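Local coordinates for DNA replication and repair protein RecF (PDB 5Z69), which acts as an ATP-binding recombination mediator in the RecFOR pathway of DNA repair and probably binds single-stranded DNA, at residues Leu10-Val15 / Lys23-Phe28; Asn39-Ser44 / Lys362-Ile367; Ala49-Ser54 / Thr122-Pro127; Asp323-Leu328 / Ser345-Thr350. All coordinates share one frame; numbering follows the deposited sequence.

In the fold
The four contacts lie within the ATPase head of RecF. Contact 2 joins the Walker A loop, whose amides bind the ATP analogue, to the turn after strand 359-364, while contacts 3 and 4 tie other elements into the same mixed sheet; contacts 2 and 3 share helix 43-55, with centres about 17 Å apart. Contact 4 lies beside contact 2, where Lys43 CD packs 3.3 Å from His349 O. Contact 1, in the neighbouring antiparallel sheet, reaches all three others. Its Gln24 NE2 probably bonds to Gly366 O (3.0 Å), and Ile13 CD1 packs on Ile50 CG1 (3.8 Å). Phe28 CG lies 3.4 Å from Phe346 CE1. The Thr348 side chain is about 4 Å from the nucleotide.

Contact 1. Residues Leu10-Val15 / Lys23-Phe28; sequences LKEIFV and KQKLEF
Strands 9-16 and 24-27 form an antiparallel beta hairpin at one margin of a six-stranded sheet. Ile13 and Leu26 are a hydrogen-bonded pair, Ile13 N to Leu26 O at 2.9 Å with Leu26 N returning to Ile13 O; Val15 and Gln24 form the next such pair, and Phe28 N closes the far end on Lys11 O in a nearly straight bond (175°). The face carrying Glu12, Phe14, Lys25 and Glu27 mixes charged groups with one aromatic ring. There Glu12 places CG between its backbone N and carbonyl carbon (chi1 72°) and extends toward Lys25, but OE2 stops 4.0 Å from Lys25 NZ and two waters bridge the charges. Glu27 runs beside it, its OE2 3.8 Å from Glu12 OE1, a proximity that Lys25 probably eases. Phe14 brings its ring edge to Lys25 CB, 3.7 Å from CD1. On the other face Ile13 CG2 abuts the edge of the Phe28 ring, 3.6 Å from CE2, and Leu10 CD2 lies equally near that atom. Phe361 meets Phe28 edge-to-face, while Ile13 reaches Leu53 of helix 43-55. Such an antiparallel sheet packed beside the P-loop core is typical of ABC-type ATPase heads.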
loop_
_atom_site.group_PDB
_atom_site.type_symbol
_atom_site.label_atom_id
_atom_site.label_comp_id
_atom_site.label_asym_id
_atom_site.label_seq_id
_atom_site.Cartn_x
_atom_site.Cartn_y
_atom_site.Cartn_z
ATOM N N LEU A 10 10.778 14.678 -36.643
ATOM C CA LEU A 10 11.285 16.023 -36.396
ATOM C C LEU A 10 12.212 16.381 -37.524
ATOM O O LEU A 10 13.305 15.811 -37.635
ATOM C CB LEU A 10 12.009 16.079 -35.051
ATOM C CG LEU A 10 12.604 17.435 -34.662
ATOM C CD1 LEU A 10 11.489 18.476 -34.423
ATOM C CD2 LEU A 10 13.522 17.302 -33.440
ATOM N N LYS A 11 11.785 17.291 -38.392
ATOM C CA LYS A 11 12.580 17.624 -39.560
ATOM C C LYS A 11 13.796 18.404 -39.135
ATOM O O LYS A 11 14.893 18.216 -39.652
ATOM C CB LYS A 11 11.777 18.456 -40.572
ATOM C CG LYS A 11 10.397 17.908 -40.907
ATOM C CD LYS A 11 9.738 18.764 -42.001
ATOM C CE LYS A 11 8.372 18.232 -42.397
ATOM N NZ LYS A 11 7.799 19.095 -43.468
ATOM N N GLU A 12 13.589 19.295 -38.180
ATOM C CA GLU A 12 14.636 20.193 -37.779
ATOM C C GLU A 12 14.275 20.809 -36.446
ATOM O O GLU A 12 13.107 20.806 -36.034
ATOM C CB GLU A 12 14.846 21.309 -38.845
ATOM C CG GLU A 12 13.721 22.305 -38.852
ATOM C CD GLU A 12 14.021 23.556 -39.668
ATOM O OE1 GLU A 12 14.277 23.432 -40.880
ATOM O OE2 GLU A 12 14.000 24.669 -39.097
ATOM N N ILE A 13 15.277 21.354 -35.771
ATOM C CA ILE A 13 15.025 22.123 -34.569
ATOM C C ILE A 13 15.952 23.328 -34.583
ATOM O O ILE A 13 17.086 23.265 -35.094
ATOM C CB ILE A 13 15.240 21.290 -33.279
ATOM C CG1 ILE A 13 14.589 21.971 -32.063
ATOM C CG2 ILE A 13 16.728 21.055 -33.026
ATOM C CD1 ILE A 13 14.537 21.064 -30.781
ATOM N N PHE A 14 15.467 24.424 -34.021
ATOM C CA PHE A 14 16.278 25.631 -33.895
ATOM C C PHE A 14 16.377 25.961 -32.413
ATOM O O PHE A 14 15.346 26.069 -31.752
ATOM C CB PHE A 14 15.662 26.806 -34.648
ATOM C CG PHE A 14 16.494 28.065 -34.578
ATOM C CD1 PHE A 14 17.585 28.232 -35.427
ATOM C CD2 PHE A 14 16.192 29.073 -33.670
ATOM C CE1 PHE A 14 18.373 29.381 -35.367
ATOM C CE2 PHE A 14 16.979 30.242 -33.596
ATOM C CZ PHE A 14 18.067 30.391 -34.430
ATOM N N VAL A 15 17.597 26.109 -31.893
ATOM C CA VAL A 15 17.773 26.434 -30.484
ATOM C C VAL A 15 18.511 27.755 -30.292
ATOM O O VAL A 15 19.551 27.994 -30.881
ATOM C CB VAL A 15 18.510 25.302 -29.734
ATOM C CG1 VAL A 15 17.601 24.074 -29.606
ATOM C CG2 VAL A 15 19.807 24.922 -30.460
ATOM N N LYS A 23 23.542 29.068 -30.849
ATOM C CA LYS A 23 22.382 29.445 -31.642
ATOM C C LYS A 23 22.465 28.771 -33.000
ATOM O O LYS A 23 23.268 29.158 -33.848
ATOM C CB LYS A 23 22.325 30.962 -31.788
ATOM C CG LYS A 23 20.979 31.516 -32.197
ATOM C CD LYS A 23 21.082 33.043 -32.306
ATOM C CE LYS A 23 19.873 33.632 -33.002
ATOM N NZ LYS A 23 19.749 35.114 -32.765
ATOM N N GLN A 24 21.656 27.744 -33.218
ATOM C CA GLN A 24 21.835 26.976 -34.441
ATOM C C GLN A 24 20.571 26.242 -34.877
ATOM O O GLN A 24 19.678 25.980 -34.067
ATOM C CB GLN A 24 23.004 25.987 -34.255
ATOM C CG GLN A 24 22.797 25.017 -33.122
ATOM C CD GLN A 24 24.099 24.498 -32.521
ATOM O OE1 GLN A 24 25.093 24.259 -33.221
ATOM N NE2 GLN A 24 24.098 24.330 -31.206
ATOM N N LYS A 25 20.495 25.950 -36.178
ATOM C CA LYS A 25 19.425 25.149 -36.735
ATOM C C LYS A 25 20.006 23.810 -37.116
ATOM O O LYS A 25 21.061 23.732 -37.725
ATOM C CB LYS A 25 18.793 25.816 -37.941
ATOM C CG LYS A 25 17.731 24.973 -38.642
ATOM C CD LYS A 25 17.233 25.708 -39.929
ATOM C CE LYS A 25 16.649 27.096 -39.581
ATOM N NZ LYS A 25 15.972 27.771 -40.736
ATOM N N LEU A 26 19.329 22.754 -36.705
ATOM C CA LEU A 26 19.811 21.404 -36.951
ATOM C C LEU A 26 18.780 20.662 -37.777
ATOM O O LEU A 26 17.610 20.642 -37.421
ATOM C CB LEU A 26 20.045 20.675 -35.637
ATOM C CG LEU A 26 20.898 21.419 -34.610
ATOM C CD1 LEU A 26 21.037 20.543 -33.380
ATOM C CD2 LEU A 26 22.257 21.738 -35.209
ATOM N N GLU A 27 19.221 20.049 -38.866
ATOM C CA GLU A 27 18.315 19.308 -39.735
ATOM C C GLU A 27 18.578 17.837 -39.579
ATOM O O GLU A 27 19.710 17.357 -39.675
ATOM C CB GLU A 27 18.474 19.721 -41.207
ATOM C CG GLU A 27 18.195 21.193 -41.487
ATOM C CD GLU A 27 17.633 21.456 -42.898
ATOM O OE1 GLU A 27 17.625 20.541 -43.757
ATOM O OE2 GLU A 27 17.173 22.590 -43.134
ATOM N N PHE A 28 17.527 17.079 -39.314
ATOM C CA PHE A 28 17.737 15.683 -38.917
ATOM C C PHE A 28 17.389 14.708 -40.033
ATOM O O PHE A 28 16.980 15.133 -41.105
ATOM C CB PHE A 28 16.950 15.355 -37.656
ATOM C CG PHE A 28 17.353 16.198 -36.478
ATOM C CD1 PHE A 28 18.683 16.207 -36.038
ATOM C CD2 PHE A 28 16.426 17.026 -35.853
ATOM C CE1 PHE A 28 19.089 17.001 -34.952
ATOM C CE2 PHE A 28 16.816 17.849 -34.762
ATOM C CZ PHE A 28 18.151 17.822 -34.311
HETATM O O HOH W 1 15.068 16.421 -41.965
HETATM O O HOH W 2 13.291 27.304 -39.455
HETATM O O HOH W 3 14.166 25.627 -42.238
#

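Contact 2. Residues Asn39-Ser44 / Lys362-Ile367; sequences NAQGKS and KIYDGI. With AGS (phosphothiophosphoric acid-adenylate ester), chain C.
Gln41 of the Walker A P-loop packs against the type I' turn Tyr364-Ile367 that ends strand 359-364. Its CG stands anti to the carbonyl carbon (chi1 -65°), and a bend at chi2 carries the amide alongside the Tyr364 ring, the two planes 19° apart. OE1 receives Asp365 N on a lone pair, 2.8 Å away, while NE2 turns back to Asn39 O; the two bonds fix the rotation of the amide. With an alanine here, Asp365 N would probably lose this acceptor and Asn39 O its donor. The main-chain Gln41 O takes Gly366 N at 2.9 Å. Ile363 directs CG2, anti to its own N, at that same oxygen, and a CB on Gly42 would be tight against this methyl and would collide with the carbonyl O of Gln41. Lys43 NZ hydrogen-bonds Gly37 O within the loop. The loop's amides converge on the analogue's beta-phosphate: its O1B accepts a bond from Gly42 N, and Lys43 N approaches AGS O1B to 2.8 Å.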
loop_
_atom_site.group_PDB
_atom_site.type_symbol
_atom_site.label_atom_id
_atom_site.label_comp_id
_atom_site.label_asym_id
_atom_site.label_seq_id
_atom_site.Cartn_x
_atom_site.Cartn_y
_atom_site.Cartn_z
ATOM N N ASN A 39 31.586 13.822 -22.497
ATOM C CA ASN A 39 30.655 14.182 -21.444
ATOM C C ASN A 39 30.565 15.698 -21.309
ATOM O O ASN A 39 31.521 16.410 -21.620
ATOM C CB ASN A 39 31.081 13.549 -20.112
ATOM C CG ASN A 39 30.114 12.479 -19.635
ATOM O OD1 ASN A 39 30.163 11.332 -20.087
ATOM N ND2 ASN A 39 29.226 12.851 -18.714
ATOM N N ALA A 40 29.402 16.175 -20.872
ATOM C CA ALA A 40 29.182 17.591 -20.564
ATOM C C ALA A 40 29.325 18.537 -21.762
ATOM O O ALA A 40 29.650 19.711 -21.581
ATOM C CB ALA A 40 30.132 18.035 -19.430
ATOM N N GLN A 41 29.075 18.060 -22.981
ATOM C CA GLN A 41 29.233 18.940 -24.141
ATOM C C GLN A 41 27.916 19.519 -24.674
ATOM O O GLN A 41 27.950 20.469 -25.464
ATOM C CB GLN A 41 29.959 18.218 -25.288
ATOM C CG GLN A 41 31.401 17.828 -24.993
ATOM C CD GLN A 41 32.167 18.909 -24.253
ATOM O OE1 GLN A 41 32.316 20.035 -24.737
ATOM N NE2 GLN A 41 32.651 18.570 -23.063
ATOM N N GLY A 42 26.779 18.943 -24.263
ATOM C CA GLY A 42 25.469 19.370 -24.742
ATOM C C GLY A 42 24.541 18.303 -25.327
ATOM O O GLY A 42 23.465 18.629 -25.826
ATOM N N LYS A 43 24.937 17.033 -25.245
ATOM C CA LYS A 43 24.125 15.924 -25.741
ATOM C C LYS A 43 22.758 15.870 -25.074
ATOM O O LYS A 43 21.736 15.778 -25.745
ATOM C CB LYS A 43 24.832 14.576 -25.522
ATOM C CG LYS A 43 26.118 14.391 -26.286
ATOM C CD LYS A 43 26.793 13.069 -25.934
ATOM C CE LYS A 43 27.381 13.106 -24.529
ATOM N NZ LYS A 43 28.350 11.995 -24.326
ATOM N N SER A 44 22.728 15.895 -23.748
ATOM C CA SER A 44 21.450 15.728 -23.075
ATOM C C SER A 44 20.639 17.021 -23.160
ATOM O O SER A 44 19.407 16.987 -23.175
ATOM C CB SER A 44 21.637 15.304 -21.612
ATOM O OG SER A 44 22.303 16.336 -20.900
ATOM N N LYS A 362 28.372 15.391 -34.225
ATOM C CA LYS A 362 29.289 15.581 -33.108
ATOM C C LYS A 362 28.979 16.866 -32.360
ATOM O O LYS A 362 28.852 17.940 -32.961
ATOM C CB LYS A 362 30.752 15.618 -33.573
ATOM C CG LYS A 362 31.745 15.483 -32.400
ATOM C CD LYS A 362 32.936 16.421 -32.521
ATOM C CE LYS A 362 34.103 15.781 -33.252
ATOM N NZ LYS A 362 35.126 16.812 -33.622
ATOM N N ILE A 363 28.860 16.765 -31.043
ATOM C CA ILE A 363 28.755 17.973 -30.245
ATOM C C ILE A 363 29.959 18.176 -29.333
ATOM O O ILE A 363 30.336 17.284 -28.565
ATOM C CB ILE A 363 27.511 17.981 -29.363
ATOM C CG1 ILE A 363 26.244 17.854 -30.207
ATOM C CG2 ILE A 363 27.493 19.262 -28.517
ATOM C CD1 ILE A 363 24.953 17.963 -29.389
ATOM N N TYR A 364 30.533 19.368 -29.414
ATOM C CA TYR A 364 31.574 19.806 -28.499
ATOM C C TYR A 364 31.300 21.263 -28.117
ATOM O O TYR A 364 31.140 22.097 -29.010
ATOM C CB TYR A 364 32.954 19.666 -29.146
ATOM C CG TYR A 364 34.075 20.041 -28.211
ATOM C CD1 TYR A 364 34.837 21.184 -28.422
ATOM C CD2 TYR A 364 34.350 19.266 -27.092
ATOM C CE1 TYR A 364 35.858 21.530 -27.550
ATOM C CE2 TYR A 364 35.365 19.602 -26.219
ATOM C CZ TYR A 364 36.117 20.731 -26.452
ATOM O OH TYR A 364 37.127 21.053 -25.572
ATOM N N ASP A 365 31.293 21.586 -26.845
ATOM C CA ASP A 365 31.103 22.952 -26.418
ATOM C C ASP A 365 29.796 23.579 -26.936
ATOM O O ASP A 365 29.752 24.713 -27.296
ATOM C CB ASP A 365 32.302 23.782 -26.812
ATOM C CG ASP A 365 32.395 25.093 -26.057
ATOM O OD1 ASP A 365 31.877 25.201 -24.954
ATOM O OD2 ASP A 365 32.998 26.010 -26.588
ATOM N N GLY A 366 28.741 22.791 -26.944
ATOM C CA GLY A 366 27.437 23.234 -27.344
ATOM C C GLY A 366 27.300 23.499 -28.808
ATOM O O GLY A 366 26.370 24.065 -29.245
ATOM N N ILE A 367 28.277 23.065 -29.551
ATOM C CA ILE A 367 28.285 23.237 -30.966
ATOM C C ILE A 367 28.111 21.903 -31.647
ATOM O O ILE A 367 28.857 21.005 -31.405
ATOM C CB ILE A 367 29.614 23.782 -31.383
ATOM C CG1 ILE A 367 29.934 25.016 -30.578
ATOM C CG2 ILE A 367 29.603 24.095 -32.842
ATOM C CD1 ILE A 367 31.387 25.396 -30.669
HETATM P PG AGS C . 24.663 13.433 -21.149
HETATM S S1G AGS C . 24.278 12.216 -22.628
HETATM O O2G AGS C . 25.985 12.982 -20.441
HETATM O O3G AGS C . 23.489 13.283 -20.130
HETATM P PB AGS C . 26.134 15.785 -21.694
HETATM O O1B AGS C . 26.556 16.144 -23.080
HETATM O O2B AGS C . 27.212 14.961 -20.969
HETATM O O3B AGS C . 24.769 14.926 -21.670
HETATM P PA AGS C . 24.778 18.144 -20.975
HETATM O O1A AGS C . 24.143 17.993 -22.363
HETATM O O2A AGS C . 23.912 17.938 -19.771
HETATM O O3A AGS C . 26.008 17.132 -20.855
HETATM O "O5'" AGS C . 25.487 19.521 -20.869
HETATM C "C5'" AGS C . 25.319 20.290 -19.711
HETATM C "C4'" AGS C . 26.440 21.282 -19.760
HETATM O "O4'" AGS C . 25.896 22.592 -20.033
HETATM C "C3'" AGS C . 27.214 21.402 -18.451
HETATM O "O3'" AGS C . 28.588 21.672 -18.707
HETATM C "C2'" AGS C . 26.469 22.528 -17.729
HETATM O "O2'" AGS C . 27.311 23.252 -16.836
HETATM C "C1'" AGS C . 26.034 23.422 -18.897
HETATM N N9 AGS C . 24.777 24.116 -18.669
HETATM C C8 AGS C . 23.661 23.642 -18.021
HETATM N N7 AGS C . 22.684 24.509 -17.942
HETATM C C5 AGS C . 23.180 25.631 -18.582
HETATM C C6 AGS C . 22.637 26.905 -18.838
HETATM N N6 AGS C . 21.403 27.266 -18.473
HETATM N N1 AGS C . 23.411 27.806 -19.483
HETATM C C2 AGS C . 24.643 27.445 -19.855
HETATM N N3 AGS C . 25.265 26.278 -19.670
HETATM C C4 AGS C . 24.472 25.410 -19.028
#

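Contact 3. Residues Ala49-Ser54 / Thr122-Pro127; sequences AIRLLS and TVIFSP
Ser54 and Arg51 close on one oxygen, Thr122 OG1, and this is the dense part of the contact. OG1 sits between the backbone N and carbonyl carbon of its residue (chi1 49°), donates to Ser54 OG at 2.7 Å and accepts Arg51 NH1 at 2.8 Å. The arginine bond lies in the guanidinium plane, so the threonine meets that flat group at its edge. Ser54 OG is also hydrogen-bonded to Phe120 O, which leaves the buried hydroxyl pair well supplied with partners. This joins helix 43-55, which leads out of the Walker A loop, to strand 122-125, the outermost strand of the mixed, mostly parallel sheet in the P-loop ATPase core; their short axes pass 8.9 Å apart. Arg51 is the one partly exposed residue among those that touch, so the solvent side lies along its chain. A turn at chi2 (66°) swings that chain toward the strand, where the looser packing is that of Ile124 CG2, over one guanidinium face and 3.6 Å from Arg51 NE.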
loop_
_atom_site.group_PDB
_atom_site.type_symbol
_atom_site.label_atom_id
_atom_site.label_comp_id
_atom_site.label_asym_id
_atom_site.label_seq_id
_atom_site.Cartn_x
_atom_site.Cartn_y
_atom_site.Cartn_z
ATOM N N ALA A 49 15.892 19.753 -25.226
ATOM C CA ALA A 49 15.236 20.711 -26.116
ATOM C C ALA A 49 14.199 20.012 -27.000
ATOM O O ALA A 49 13.104 20.526 -27.221
ATOM C CB ALA A 49 16.274 21.445 -26.969
ATOM N N ILE A 50 14.533 18.834 -27.504
ATOM C CA ILE A 50 13.582 18.091 -28.326
ATOM C C ILE A 50 12.378 17.629 -27.509
ATOM O O ILE A 50 11.242 17.796 -27.938
ATOM C CB ILE A 50 14.249 16.891 -28.993
ATOM C CG1 ILE A 50 15.337 17.400 -29.929
ATOM C CG2 ILE A 50 13.210 16.077 -29.765
ATOM C CD1 ILE A 50 16.373 16.372 -30.299
ATOM N N ARG A 51 12.618 17.077 -26.318
ATOM C CA ARG A 51 11.537 16.604 -25.449
ATOM C C ARG A 51 10.635 17.738 -24.948
ATOM O O ARG A 51 9.443 17.534 -24.673
ATOM C CB ARG A 51 12.139 15.839 -24.269
ATOM C CG ARG A 51 11.132 15.310 -23.258
ATOM C CD ARG A 51 10.221 14.238 -23.821
ATOM N NE ARG A 51 9.450 13.612 -22.744
ATOM C CZ ARG A 51 8.380 12.839 -22.904
ATOM N NH1 ARG A 51 7.922 12.551 -24.119
ATOM N NH2 ARG A 51 7.764 12.346 -21.832
ATOM N N LEU A 52 11.201 18.938 -24.842
ATOM C CA LEU A 52 10.435 20.135 -24.490
ATOM C C LEU A 52 9.245 20.383 -25.432
ATOM O O LEU A 52 8.169 20.833 -25.005
ATOM C CB LEU A 52 11.365 21.358 -24.497
ATOM C CG LEU A 52 10.733 22.742 -24.301
ATOM C CD1 LEU A 52 10.474 22.950 -22.798
ATOM C CD2 LEU A 52 11.635 23.854 -24.871
ATOM N N LEU A 53 9.461 20.127 -26.725
ATOM C CA LEU A 53 8.432 20.299 -27.761
ATOM C C LEU A 53 7.263 19.326 -27.559
ATOM O O LEU A 53 6.156 19.590 -28.027
ATOM C CB LEU A 53 9.029 20.124 -29.186
ATOM C CG LEU A 53 9.867 21.234 -29.851
ATOM C CD1 LEU A 53 10.859 21.610 -28.896
ATOM C CD2 LEU A 53 10.638 20.739 -31.041
ATOM N N SER A 54 7.496 18.222 -26.843
ATOM C CA SER A 54 6.432 17.254 -26.535
ATOM C C SER A 54 5.700 17.580 -25.238
ATOM O O SER A 54 4.476 17.498 -25.156
ATOM C CB SER A 54 6.995 15.833 -26.410
ATOM O OG SER A 54 7.446 15.317 -27.639
ATOM N N THR A 122 6.915 11.938 -28.351
ATOM C CA THR A 122 8.203 11.312 -28.128
ATOM C C THR A 122 8.084 10.320 -26.971
ATOM O O THR A 122 7.178 10.419 -26.154
ATOM C CB THR A 122 9.304 12.343 -27.751
ATOM O OG1 THR A 122 8.792 13.187 -26.719
ATOM C CG2 THR A 122 9.735 13.207 -28.957
ATOM N N VAL A 123 8.993 9.357 -26.920
ATOM C CA VAL A 123 9.230 8.581 -25.702
ATOM C C VAL A 123 10.716 8.677 -25.427
ATOM O O VAL A 123 11.522 8.466 -26.332
ATOM C CB VAL A 123 8.816 7.107 -25.850
ATOM C CG1 VAL A 123 9.111 6.322 -24.549
ATOM C CG2 VAL A 123 7.350 7.026 -26.225
ATOM N N ILE A 124 11.080 9.021 -24.200
ATOM C CA ILE A 124 12.485 9.206 -23.883
ATOM C C ILE A 124 12.921 8.124 -22.910
ATOM O O ILE A 124 12.266 7.893 -21.903
ATOM C CB ILE A 124 12.768 10.617 -23.296
ATOM C CG1 ILE A 124 14.223 10.731 -22.849
ATOM C CG2 ILE A 124 11.795 10.962 -22.154
ATOM C CD1 ILE A 124 14.753 12.157 -22.915
ATOM N N PHE A 125 14.016 7.456 -23.255
ATOM C CA PHE A 125 14.594 6.389 -22.449
ATOM C C PHE A 125 15.857 6.964 -21.864
ATOM O O PHE A 125 16.684 7.478 -22.597
ATOM C CB PHE A 125 14.926 5.142 -23.283
ATOM C CG PHE A 125 13.745 4.521 -23.986
ATOM C CD1 PHE A 125 13.211 5.096 -25.141
ATOM C CD2 PHE A 125 13.192 3.332 -23.516
ATOM C CE1 PHE A 125 12.129 4.495 -25.796
ATOM C CE2 PHE A 125 12.114 2.734 -24.163
ATOM C CZ PHE A 125 11.581 3.316 -25.299
ATOM N N SER A 126 16.005 6.862 -20.548
ATOM C CA SER A 126 17.095 7.498 -19.815
ATOM C C SER A 126 17.500 6.593 -18.644
ATOM O O SER A 126 16.671 5.837 -18.153
ATOM C CB SER A 126 16.657 8.878 -19.316
ATOM O OG SER A 126 17.679 9.509 -18.580
ATOM N N PRO A 127 18.772 6.654 -18.212
ATOM C CA PRO A 127 19.191 5.824 -17.067
ATOM C C PRO A 127 18.354 6.084 -15.815
ATOM O O PRO A 127 18.053 5.146 -15.071
ATOM C CB PRO A 127 20.649 6.233 -16.846
ATOM C CG PRO A 127 21.110 6.729 -18.202
ATOM C CD PRO A 127 19.901 7.401 -18.798
#

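Contact 4. Residues Asp323-Leu328 / Ser345-Thr350; sequences DVMSEL and SFITHT
Thr348, next to last in strand 345-349, meets Asp323 in the loop that follows strand 318-321. Its CB stays 4.1 Å from Asp323 N, whereas OG1, between the backbone N and carbonyl carbon (chi1 60°), accepts that amide at 2.7 Å with an N-H...O angle of 145°. OG1 is also hydrogen-bonded to Asp322 OD1. On the other branch, Thr348 CG2 packs 3.9 Å from Lys43 O on the P-loop helix. A valine in its place would probably leave Asp323 N and Asp322 OD1 without their shared partner. Two waters bridge the segments: both donate to Thr348 O, one also taking Val324 N and the other Met325 N, and the second lies 2.8 Å from His349 ND1. The His349 ring presents CE1 at its edge to Ser326 CA, 3.6 Å away, and NE2 bonds to Asp354. Met325 CB rests on Ile347 CG2. In sequence and position, the strand 318-321, Asp322 and the following loop are consistent with the Walker B motif and D-loop of SMC-like ABC ATPases, and His349 with the histidine of the switch region.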
loop_
_atom_site.group_PDB
_atom_site.type_symbol
_atom_site.label_atom_id
_atom_site.label_comp_id
_atom_site.label_asym_id
_atom_site.label_seq_id
_atom_site.Cartn_x
_atom_site.Cartn_y
_atom_site.Cartn_z
ATOM N N ASP A 323 21.941 8.376 -23.298
ATOM C CA ASP A 323 22.998 7.724 -22.534
ATOM C C ASP A 323 22.554 6.338 -22.073
ATOM O O ASP A 323 22.718 5.977 -20.915
ATOM C CB ASP A 323 23.406 8.599 -21.337
ATOM C CG ASP A 323 24.611 8.054 -20.592
ATOM O OD1 ASP A 323 25.429 7.337 -21.214
ATOM O OD2 ASP A 323 24.735 8.339 -19.378
ATOM N N VAL A 324 21.981 5.570 -22.993
ATOM C CA VAL A 324 21.463 4.254 -22.654
ATOM C C VAL A 324 22.027 3.225 -23.633
ATOM O O VAL A 324 21.711 2.040 -23.577
ATOM C CB VAL A 324 19.903 4.255 -22.643
ATOM C CG1 VAL A 324 19.326 4.378 -24.049
ATOM C CG2 VAL A 324 19.348 3.041 -21.911
ATOM N N MET A 325 22.912 3.682 -24.511
ATOM C CA MET A 325 23.484 2.805 -25.523
ATOM C C MET A 325 24.944 2.468 -25.231
ATOM O O MET A 325 25.605 1.825 -26.038
ATOM C CB MET A 325 23.360 3.437 -26.913
ATOM C CG MET A 325 22.789 2.503 -27.977
ATOM S SD MET A 325 21.175 1.835 -27.504
ATOM C CE MET A 325 20.792 0.866 -28.963
ATOM N N SER A 326 25.450 2.907 -24.085
ATOM C CA SER A 326 26.773 2.490 -23.643
ATOM C C SER A 326 26.669 1.062 -23.094
ATOM O O SER A 326 25.598 0.466 -23.153
ATOM C CB SER A 326 27.320 3.467 -22.599
ATOM O OG SER A 326 26.267 4.044 -21.843
ATOM N N GLU A 327 27.763 0.526 -22.546
ATOM C CA GLU A 327 27.829 -0.852 -22.021
ATOM C C GLU A 327 27.455 -1.901 -23.077
ATOM O O GLU A 327 28.123 -2.060 -24.115
ATOM C CB GLU A 327 26.907 -1.062 -20.802
ATOM C CG GLU A 327 26.454 0.201 -20.049
ATOM C CD GLU A 327 24.937 0.299 -19.951
ATOM O OE1 GLU A 327 24.354 1.230 -20.558
ATOM O OE2 GLU A 327 24.333 -0.570 -19.276
ATOM N N LEU A 328 26.401 -2.650 -22.760
ATOM C CA LEU A 328 25.637 -3.446 -23.723
ATOM C C LEU A 328 26.336 -4.493 -24.577
ATOM O O LEU A 328 26.536 -4.234 -25.775
ATOM C CB LEU A 328 24.920 -2.474 -24.675
ATOM C CG LEU A 328 23.705 -1.695 -24.173
ATOM C CD1 LEU A 328 22.740 -1.480 -25.317
ATOM C CD2 LEU A 328 23.046 -2.429 -23.008
ATOM N N SER A 345 14.857 8.071 -34.474
ATOM C CA SER A 345 15.386 8.047 -33.111
ATOM C C SER A 345 16.546 9.012 -32.953
ATOM O O SER A 345 17.214 9.361 -33.916
ATOM C CB SER A 345 15.836 6.619 -32.707
ATOM O OG SER A 345 16.795 6.118 -33.629
ATOM N N PHE A 346 16.754 9.450 -31.716
ATOM C CA PHE A 346 17.862 10.311 -31.369
ATOM C C PHE A 346 18.626 9.591 -30.290
ATOM O O PHE A 346 18.092 9.334 -29.215
ATOM C CB PHE A 346 17.367 11.699 -30.911
ATOM C CG PHE A 346 16.752 12.507 -32.029
ATOM C CD1 PHE A 346 17.514 13.432 -32.733
ATOM C CD2 PHE A 346 15.420 12.314 -32.393
ATOM C CE1 PHE A 346 16.951 14.157 -33.791
ATOM C CE2 PHE A 346 14.850 13.023 -33.460
ATOM C CZ PHE A 346 15.620 13.945 -34.162
ATOM N N ILE A 347 19.865 9.227 -30.596
ATOM C CA ILE A 347 20.672 8.441 -29.671
ATOM C C ILE A 347 21.944 9.185 -29.271
ATOM O O ILE A 347 22.732 9.606 -30.125
ATOM C CB ILE A 347 21.051 7.065 -30.280
ATOM C CG1 ILE A 347 19.793 6.257 -30.608
ATOM C CG2 ILE A 347 21.907 6.270 -29.299
ATOM C CD1 ILE A 347 20.087 4.915 -31.290
ATOM N N THR A 348 22.149 9.346 -27.967
ATOM C CA THR A 348 23.360 9.996 -27.499
ATOM C C THR A 348 24.411 8.963 -27.151
ATOM O O THR A 348 24.106 7.883 -26.628
ATOM C CB THR A 348 23.108 10.909 -26.271
ATOM O OG1 THR A 348 22.577 10.138 -25.196
ATOM C CG2 THR A 348 22.130 12.023 -26.622
ATOM N N HIS A 349 25.662 9.295 -27.440
ATOM C CA HIS A 349 26.752 8.382 -27.135
ATOM C C HIS A 349 28.068 9.138 -26.993
ATOM O O HIS A 349 28.136 10.336 -27.238
ATOM C CB HIS A 349 26.865 7.301 -28.223
ATOM C CG HIS A 349 27.525 6.039 -27.756
ATOM N ND1 HIS A 349 27.339 5.528 -26.490
ATOM C CD2 HIS A 349 28.368 5.186 -28.384
ATOM C CE1 HIS A 349 28.039 4.417 -26.358
ATOM N NE2 HIS A 349 28.673 4.187 -27.493
ATOM N N THR A 350 29.105 8.409 -26.593
ATOM C CA THR A 350 30.463 8.918 -26.456
ATOM C C THR A 350 31.234 8.852 -27.774
ATOM O O THR A 350 32.038 9.731 -28.074
ATOM C CB THR A 350 31.220 8.122 -25.363
ATOM O OG1 THR A 350 30.732 8.511 -24.074
ATOM C CG2 THR A 350 32.718 8.371 -25.425
HETATM O O HOH W 4 21.876 6.252 -25.801
HETATM O O HOH W 5 25.001 5.789 -25.031
#